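Local coordinates for conserved protein (Methanosarcina mazei, PDB 4DPO), which is of unknown function but, as a member of the antibiotic biosynthesis monooxygenase family, may catalyse an oxygenation, at residues Phe42-Thr53 with His94-Cys105. Residues are numbered along the deposited sequence; the frame is centred on the assembly and turned at random.
Sequences FMNLCKSLIEET and HFKEIFPLLSEC
L102 reaches from helix 93-104 into a hole formed by F42, L45, C46 and L49 of helix 39-54. Its CB leads to CG, which lies 3.8 Å from CE2 of the F42 ring; there the chain forks. CD1 touches CB of L45 and also meets F42 CD2 at 3.6 Å, coming to that ring obliquely, while L102 CD2, the second branch, meets CD2 of L49. L49 answers as the reciprocal knob, seated among H94, F95, I98 and L102. With CG anti to the backbone N (chi1 -178°), L49 CD1 arrives at the edge of the H94 imidazole, 3.6 Å from H94 CD2. One face of that imidazole carries CB of E52 in a CH-pi contact, 3.5 Å from the ring centroid, and T53 OG1 lies near the ring plane at the edge. The T53 hydroxyl donates to L49 O, a carbonyl that T53 N approaches from the opposite face. Toward the other end, L45 CD1 packs on CB of L101, and C105 CB stands at the F42 ring edge. Segments 42-53 and 94-104 run nearly antiparallel (162°), their axes 9.5 Å apart at closest approach. Helix 39-54 also packs on strands 59-67 and 73-80, giving the layered alpha-beta arrangement of the ferredoxin-like fold typical of ABM domains.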
ATOM      1  N   PHE A  42       7.165 -17.427   9.315  1.00 65.62           N
ATOM      2  CA  PHE A  42       7.012 -16.417   8.320  1.00 64.81           C
ATOM      3  C   PHE A  42       7.715 -15.168   8.780  1.00 65.02           C
ATOM      4  O   PHE A  42       8.610 -14.676   8.084  1.00 65.14           O
ATOM      5  CB  PHE A  42       5.551 -16.122   8.147  1.00 64.89           C
ATOM      6  CG  PHE A  42       5.269 -15.138   7.075  1.00 65.53           C
ATOM      7  CD1 PHE A  42       5.017 -13.805   7.381  1.00 65.89           C
ATOM      8  CD2 PHE A  42       5.254 -15.527   5.745  1.00 66.19           C
ATOM      9  CE1 PHE A  42       4.741 -12.868   6.367  1.00 65.89           C
ATOM     10  CE2 PHE A  42       4.978 -14.595   4.727  1.00 65.28           C
ATOM     11  CZ  PHE A  42       4.709 -13.273   5.037  1.00 64.17           C
HETATM   12  N   MSE A  43       7.326 -14.656   9.951  1.00 64.90           N
HETATM   13  CA  MSE A  43       8.019 -13.495  10.558  1.00 65.66           C
HETATM   14  C   MSE A  43       9.515 -13.628  10.617  1.00 66.11           C
HETATM   15  O   MSE A  43      10.193 -12.674  10.276  1.00 66.60           O
HETATM   16  CB  MSE A  43       7.523 -13.161  11.960  1.00 65.94           C
HETATM   17  CG  MSE A  43       6.025 -12.843  12.047  1.00 68.40           C
HETATM   18 SE   MSE A  43       5.552 -11.299  10.943  0.50 71.83          SE
HETATM   19  CE  MSE A  43       3.803 -11.009  11.794  0.50 73.38           C
ATOM     20  N   ASN A  44      10.057 -14.781  11.030  1.00 66.32           N
ATOM     21  CA  ASN A  44      11.511 -14.897  11.082  1.00 67.00           C
ATOM     22  C   ASN A  44      12.122 -14.783   9.714  1.00 65.80           C
ATOM     23  O   ASN A  44      13.248 -14.307   9.572  1.00 65.69           O
ATOM     24  CB  ASN A  44      11.974 -16.189  11.772  1.00 68.82           C
ATOM     25  CG  ASN A  44      11.357 -16.354  13.159  1.00 73.28           C
ATOM     26  OD1 ASN A  44      11.305 -15.390  13.945  1.00 76.45           O
ATOM     27  ND2 ASN A  44      10.840 -17.559  13.451  1.00 75.84           N
ATOM     28  N   LEU A  45      11.380 -15.202   8.695  1.00 64.89           N
ATOM     29  CA  LEU A  45      11.892 -15.076   7.313  1.00 64.46           C
ATOM     30  C   LEU A  45      11.860 -13.638   6.771  1.00 64.01           C
ATOM     31  O   LEU A  45      12.849 -13.201   6.171  1.00 63.44           O
ATOM     32  CB  LEU A  45      11.199 -16.057   6.358  1.00 64.97           C
ATOM     33  CG  LEU A  45      11.556 -17.529   6.604  1.00 63.63           C
ATOM     34  CD1 LEU A  45      10.499 -18.429   5.983  1.00 61.94           C
ATOM     35  CD2 LEU A  45      12.994 -17.819   6.146  1.00 61.98           C
ATOM     36  N   CYS A  46      10.767 -12.898   7.018  1.00 63.27           N
ATOM     37  CA  CYS A  46      10.763 -11.446   6.781  1.00 63.60           C
ATOM     38  C   CYS A  46      11.882 -10.675   7.479  1.00 64.21           C
ATOM     39  O   CYS A  46      12.439  -9.768   6.878  1.00 63.75           O
ATOM     40  CB  CYS A  46       9.455 -10.805   7.179  1.00 63.06           C
ATOM     41  SG  CYS A  46       7.989 -11.526   6.459  1.00 65.20           S
ATOM     42  N   LYS A  47      12.206 -11.015   8.743  1.00 65.63           N
ATOM     43  CA  LYS A  47      13.288 -10.328   9.493  1.00 65.63           C
ATOM     44  C   LYS A  47      14.541 -10.317   8.666  1.00 65.73           C
ATOM     45  O   LYS A  47      15.140  -9.234   8.471  1.00 67.27           O
ATOM     46  CB  LYS A  47      13.547 -10.934  10.876  1.00 66.05           C
ATOM     47  N   SER A  48      14.911 -11.467   8.107  1.00 64.24           N
ATOM     48  CA  SER A  48      16.171 -11.485   7.338  1.00 64.35           C
ATOM     49  C   SER A  48      16.038 -10.758   6.009  1.00 64.01           C
ATOM     50  O   SER A  48      16.992 -10.159   5.475  1.00 65.00           O
ATOM     51  CB  SER A  48      16.711 -12.926   7.130  1.00 64.30           C
ATOM     52  OG  SER A  48      16.217 -13.833   8.105  1.00 63.44           O
ATOM     53  N   LEU A  49      14.846 -10.851   5.451  1.00 63.70           N
ATOM     54  CA  LEU A  49      14.585 -10.284   4.154  1.00 62.96           C
ATOM     55  C   LEU A  49      14.589  -8.762   4.221  1.00 62.69           C
ATOM     56  O   LEU A  49      15.021  -8.144   3.276  1.00 63.09           O
ATOM     57  CB  LEU A  49      13.256 -10.802   3.611  1.00 62.87           C
ATOM     58  CG  LEU A  49      12.880 -10.299   2.211  1.00 62.26           C
ATOM     59  CD1 LEU A  49      13.983 -10.636   1.190  1.00 60.92           C
ATOM     60  CD2 LEU A  49      11.530 -10.826   1.796  1.00 58.12           C
ATOM     61  N   ILE A  50      14.130  -8.183   5.331  1.00 62.63           N
ATOM     62  CA  ILE A  50      14.081  -6.734   5.513  1.00 63.65           C
ATOM     63  C   ILE A  50      15.513  -6.228   5.669  1.00 65.37           C
ATOM     64  O   ILE A  50      15.950  -5.383   4.863  1.00 65.73           O
ATOM     65  CB  ILE A  50      13.166  -6.276   6.698  1.00 62.69           C
ATOM     66  N   GLU A  51      16.257  -6.803   6.633  1.00 66.85           N
ATOM     67  CA  GLU A  51      17.671  -6.477   6.868  1.00 67.84           C
ATOM     68  C   GLU A  51      18.408  -6.397   5.548  1.00 69.03           C
ATOM     69  O   GLU A  51      19.090  -5.396   5.276  1.00 69.62           O
ATOM     70  CB  GLU A  51      18.355  -7.509   7.780  1.00 68.31           C
ATOM     71  N   GLU A  52      18.258  -7.420   4.701  1.00 69.63           N
ATOM     72  CA  GLU A  52      19.011  -7.413   3.454  1.00 70.22           C
ATOM     73  C   GLU A  52      18.529  -6.311   2.549  1.00 69.80           C
ATOM     74  O   GLU A  52      19.336  -5.511   2.052  1.00 70.01           O
ATOM     75  CB  GLU A  52      18.944  -8.761   2.760  1.00 70.50           C
ATOM     76  CG  GLU A  52      19.935  -9.743   3.349  1.00 75.08           C
ATOM     77  CD  GLU A  52      21.334  -9.088   3.682  1.00 80.12           C
ATOM     78  OE1 GLU A  52      21.964  -8.419   2.816  1.00 80.09           O
ATOM     79  OE2 GLU A  52      21.805  -9.257   4.836  1.00 82.21           O
ATOM     80  N   THR A  53      17.202  -6.254   2.384  1.00 68.74           N
ATOM     81  CA  THR A  53      16.571  -5.485   1.314  1.00 67.37           C
ATOM     82  C   THR A  53      16.716  -3.992   1.556  1.00 66.93           C
ATOM     83  O   THR A  53      16.949  -3.207   0.608  1.00 65.25           O
ATOM     84  CB  THR A  53      15.078  -5.864   1.150  1.00 67.57           C
ATOM     85  OG1 THR A  53      14.970  -7.244   0.789  1.00 65.80           O
ATOM     86  CG2 THR A  53      14.391  -4.989   0.079  1.00 66.94           C
ATOM     87  N   HIS A  94      19.091 -12.694  -1.922  1.00 69.37           N
ATOM     88  CA  HIS A  94      18.239 -12.908  -0.741  1.00 68.19           C
ATOM     89  C   HIS A  94      16.777 -13.146  -1.169  1.00 66.88           C
ATOM     90  O   HIS A  94      16.075 -14.044  -0.665  1.00 66.80           O
ATOM     91  CB  HIS A  94      18.386 -11.789   0.350  1.00 68.30           C
ATOM     92  CG  HIS A  94      18.225 -10.387  -0.169  1.00 68.89           C
ATOM     93  ND1 HIS A  94      19.224  -9.721  -0.853  1.00 70.31           N
ATOM     94  CD2 HIS A  94      17.183  -9.521  -0.099  1.00 68.63           C
ATOM     95  CE1 HIS A  94      18.797  -8.519  -1.202  1.00 68.12           C
ATOM     96  NE2 HIS A  94      17.563  -8.373  -0.757  1.00 68.88           N
ATOM     97  N   PHE A  95      16.317 -12.348  -2.123  1.00 64.87           N
ATOM     98  CA  PHE A  95      14.980 -12.527  -2.561  1.00 62.34           C
ATOM     99  C   PHE A  95      14.887 -13.963  -3.029  1.00 61.97           C
ATOM    100  O   PHE A  95      14.012 -14.720  -2.552  1.00 61.03           O
ATOM    101  CB  PHE A  95      14.607 -11.587  -3.689  1.00 61.44           C
ATOM    102  CG  PHE A  95      13.223 -11.805  -4.143  1.00 59.93           C
ATOM    103  CD1 PHE A  95      12.141 -11.365  -3.349  1.00 59.29           C
ATOM    104  CD2 PHE A  95      12.963 -12.540  -5.290  1.00 56.52           C
ATOM    105  CE1 PHE A  95      10.809 -11.607  -3.734  1.00 56.89           C
ATOM    106  CE2 PHE A  95      11.646 -12.794  -5.680  1.00 56.93           C
ATOM    107  CZ  PHE A  95      10.559 -12.311  -4.909  1.00 56.70           C
ATOM    108  N   LYS A  96      15.813 -14.311  -3.944  1.00 61.41           N
ATOM    109  CA  LYS A  96      15.854 -15.604  -4.606  1.00 61.02           C
ATOM    110  C   LYS A  96      15.787 -16.755  -3.564  1.00 61.66           C
ATOM    111  O   LYS A  96      14.981 -17.714  -3.728  1.00 61.67           O
ATOM    112  CB  LYS A  96      17.081 -15.719  -5.554  1.00 62.36           C
ATOM    113  CG  LYS A  96      16.967 -15.164  -7.045  1.00 59.78           C
ATOM    114  N   GLU A  97      16.586 -16.651  -2.487  1.00 61.24           N
ATOM    115  CA  GLU A  97      16.617 -17.673  -1.431  1.00 60.93           C
ATOM    116  C   GLU A  97      15.368 -17.659  -0.500  1.00 61.09           C
ATOM    117  O   GLU A  97      14.912 -18.707  -0.001  1.00 62.28           O
ATOM    118  CB  GLU A  97      17.928 -17.588  -0.625  1.00 60.76           C
ATOM    119  N   ILE A  98      14.804 -16.495  -0.225  1.00 60.55           N
ATOM    120  CA  ILE A  98      13.840 -16.445   0.879  1.00 59.86           C
ATOM    121  C   ILE A  98      12.422 -16.488   0.354  1.00 59.37           C
ATOM    122  O   ILE A  98      11.498 -16.952   1.031  1.00 59.07           O
ATOM    123  CB  ILE A  98      14.109 -15.227   1.836  1.00 60.33           C
ATOM    124  CG1 ILE A  98      15.451 -15.444   2.573  1.00 61.23           C
ATOM    125  CG2 ILE A  98      12.935 -15.013   2.819  1.00 58.32           C
ATOM    126  CD1 ILE A  98      16.131 -14.165   3.079  1.00 65.51           C
ATOM    127  N   PHE A  99      12.256 -16.028  -0.873  1.00 58.37           N
ATOM    128  CA  PHE A  99      10.955 -16.052  -1.437  1.00 58.14           C
ATOM    129  C   PHE A  99      10.380 -17.466  -1.453  1.00 57.02           C
ATOM    130  O   PHE A  99       9.240 -17.703  -1.059  1.00 57.44           O
ATOM    131  CB  PHE A  99      10.953 -15.421  -2.808  1.00 59.07           C
ATOM    132  CG  PHE A  99       9.632 -15.493  -3.467  1.00 62.02           C
ATOM    133  CD1 PHE A  99       8.520 -14.893  -2.875  1.00 63.17           C
ATOM    134  CD2 PHE A  99       9.484 -16.199  -4.665  1.00 65.16           C
ATOM    135  CE1 PHE A  99       7.240 -15.010  -3.478  1.00 66.81           C
ATOM    136  CE2 PHE A  99       8.232 -16.315  -5.277  1.00 67.13           C
ATOM    137  CZ  PHE A  99       7.100 -15.725  -4.673  1.00 66.44           C
ATOM    138  N   PRO A 100      11.184 -18.435  -1.834  1.00 56.18           N
ATOM    139  CA  PRO A 100      10.534 -19.721  -1.862  1.00 56.18           C
ATOM    140  C   PRO A 100      10.116 -20.225  -0.461  1.00 56.52           C
ATOM    141  O   PRO A 100       9.084 -20.874  -0.305  1.00 56.06           O
ATOM    142  CB  PRO A 100      11.599 -20.584  -2.510  1.00 55.83           C
ATOM    143  CG  PRO A 100      12.400 -19.601  -3.380  1.00 54.49           C
ATOM    144  CD  PRO A 100      12.530 -18.491  -2.428  1.00 55.86           C
ATOM    145  N   LEU A 101      10.901 -19.896   0.554  1.00 57.39           N
ATOM    146  CA  LEU A 101      10.644 -20.354   1.913  1.00 57.68           C
ATOM    147  C   LEU A 101       9.380 -19.715   2.455  1.00 59.12           C
ATOM    148  O   LEU A 101       8.474 -20.371   3.047  1.00 59.30           O
ATOM    149  CB  LEU A 101      11.833 -19.973   2.789  1.00 57.17           C
ATOM    150  CG  LEU A 101      13.196 -20.532   2.327  1.00 57.98           C
ATOM    151  CD1 LEU A 101      14.361 -20.061   3.238  1.00 54.50           C
ATOM    152  CD2 LEU A 101      13.133 -22.057   2.287  1.00 53.61           C
ATOM    153  N   LEU A 102       9.336 -18.399   2.253  1.00 60.25           N
ATOM    154  CA  LEU A 102       8.207 -17.570   2.604  1.00 60.01           C
ATOM    155  C   LEU A 102       6.959 -18.182   2.024  1.00 60.56           C
ATOM    156  O   LEU A 102       5.977 -18.325   2.720  1.00 60.21           O
ATOM    157  CB  LEU A 102       8.437 -16.231   1.980  1.00 59.83           C
ATOM    158  CG  LEU A 102       8.215 -15.007   2.835  1.00 60.83           C
ATOM    159  CD1 LEU A 102       8.577 -15.221   4.297  1.00 61.33           C
ATOM    160  CD2 LEU A 102       9.064 -13.900   2.227  1.00 58.72           C
ATOM    161  N   SER A 103       7.013 -18.584   0.752  1.00 61.30           N
ATOM    162  CA  SER A 103       5.854 -19.221   0.119  1.00 63.02           C
ATOM    163  C   SER A 103       5.321 -20.536   0.708  1.00 63.65           C
ATOM    164  O   SER A 103       4.131 -20.797   0.639  1.00 62.91           O
ATOM    165  CB  SER A 103       6.094 -19.370  -1.353  1.00 62.60           C
ATOM    166  OG  SER A 103       5.973 -18.073  -1.899  1.00 66.55           O
ATOM    167  N   GLU A 104       6.193 -21.360   1.283  1.00 65.11           N
ATOM    168  CA  GLU A 104       5.708 -22.535   2.019  1.00 66.67           C
ATOM    169  C   GLU A 104       4.752 -22.162   3.194  1.00 67.21           C
ATOM    170  O   GLU A 104       3.997 -23.012   3.666  1.00 68.11           O
ATOM    171  CB  GLU A 104       6.863 -23.460   2.461  1.00 66.61           C
ATOM    172  N   CYS A 105       4.732 -20.900   3.622  1.00 67.02           N
ATOM    173  CA  CYS A 105       3.954 -20.529   4.803  1.00 66.90           C
ATOM    174  C   CYS A 105       2.503 -20.147   4.499  1.00 66.64           C
ATOM    175  O   CYS A 105       1.705 -19.938   5.410  1.00 66.36           O
ATOM    176  CB  CYS A 105       4.661 -19.421   5.602  1.00 66.82           C
ATOM    177  SG  CYS A 105       6.449 -19.739   5.930  1.00 68.55           S
TER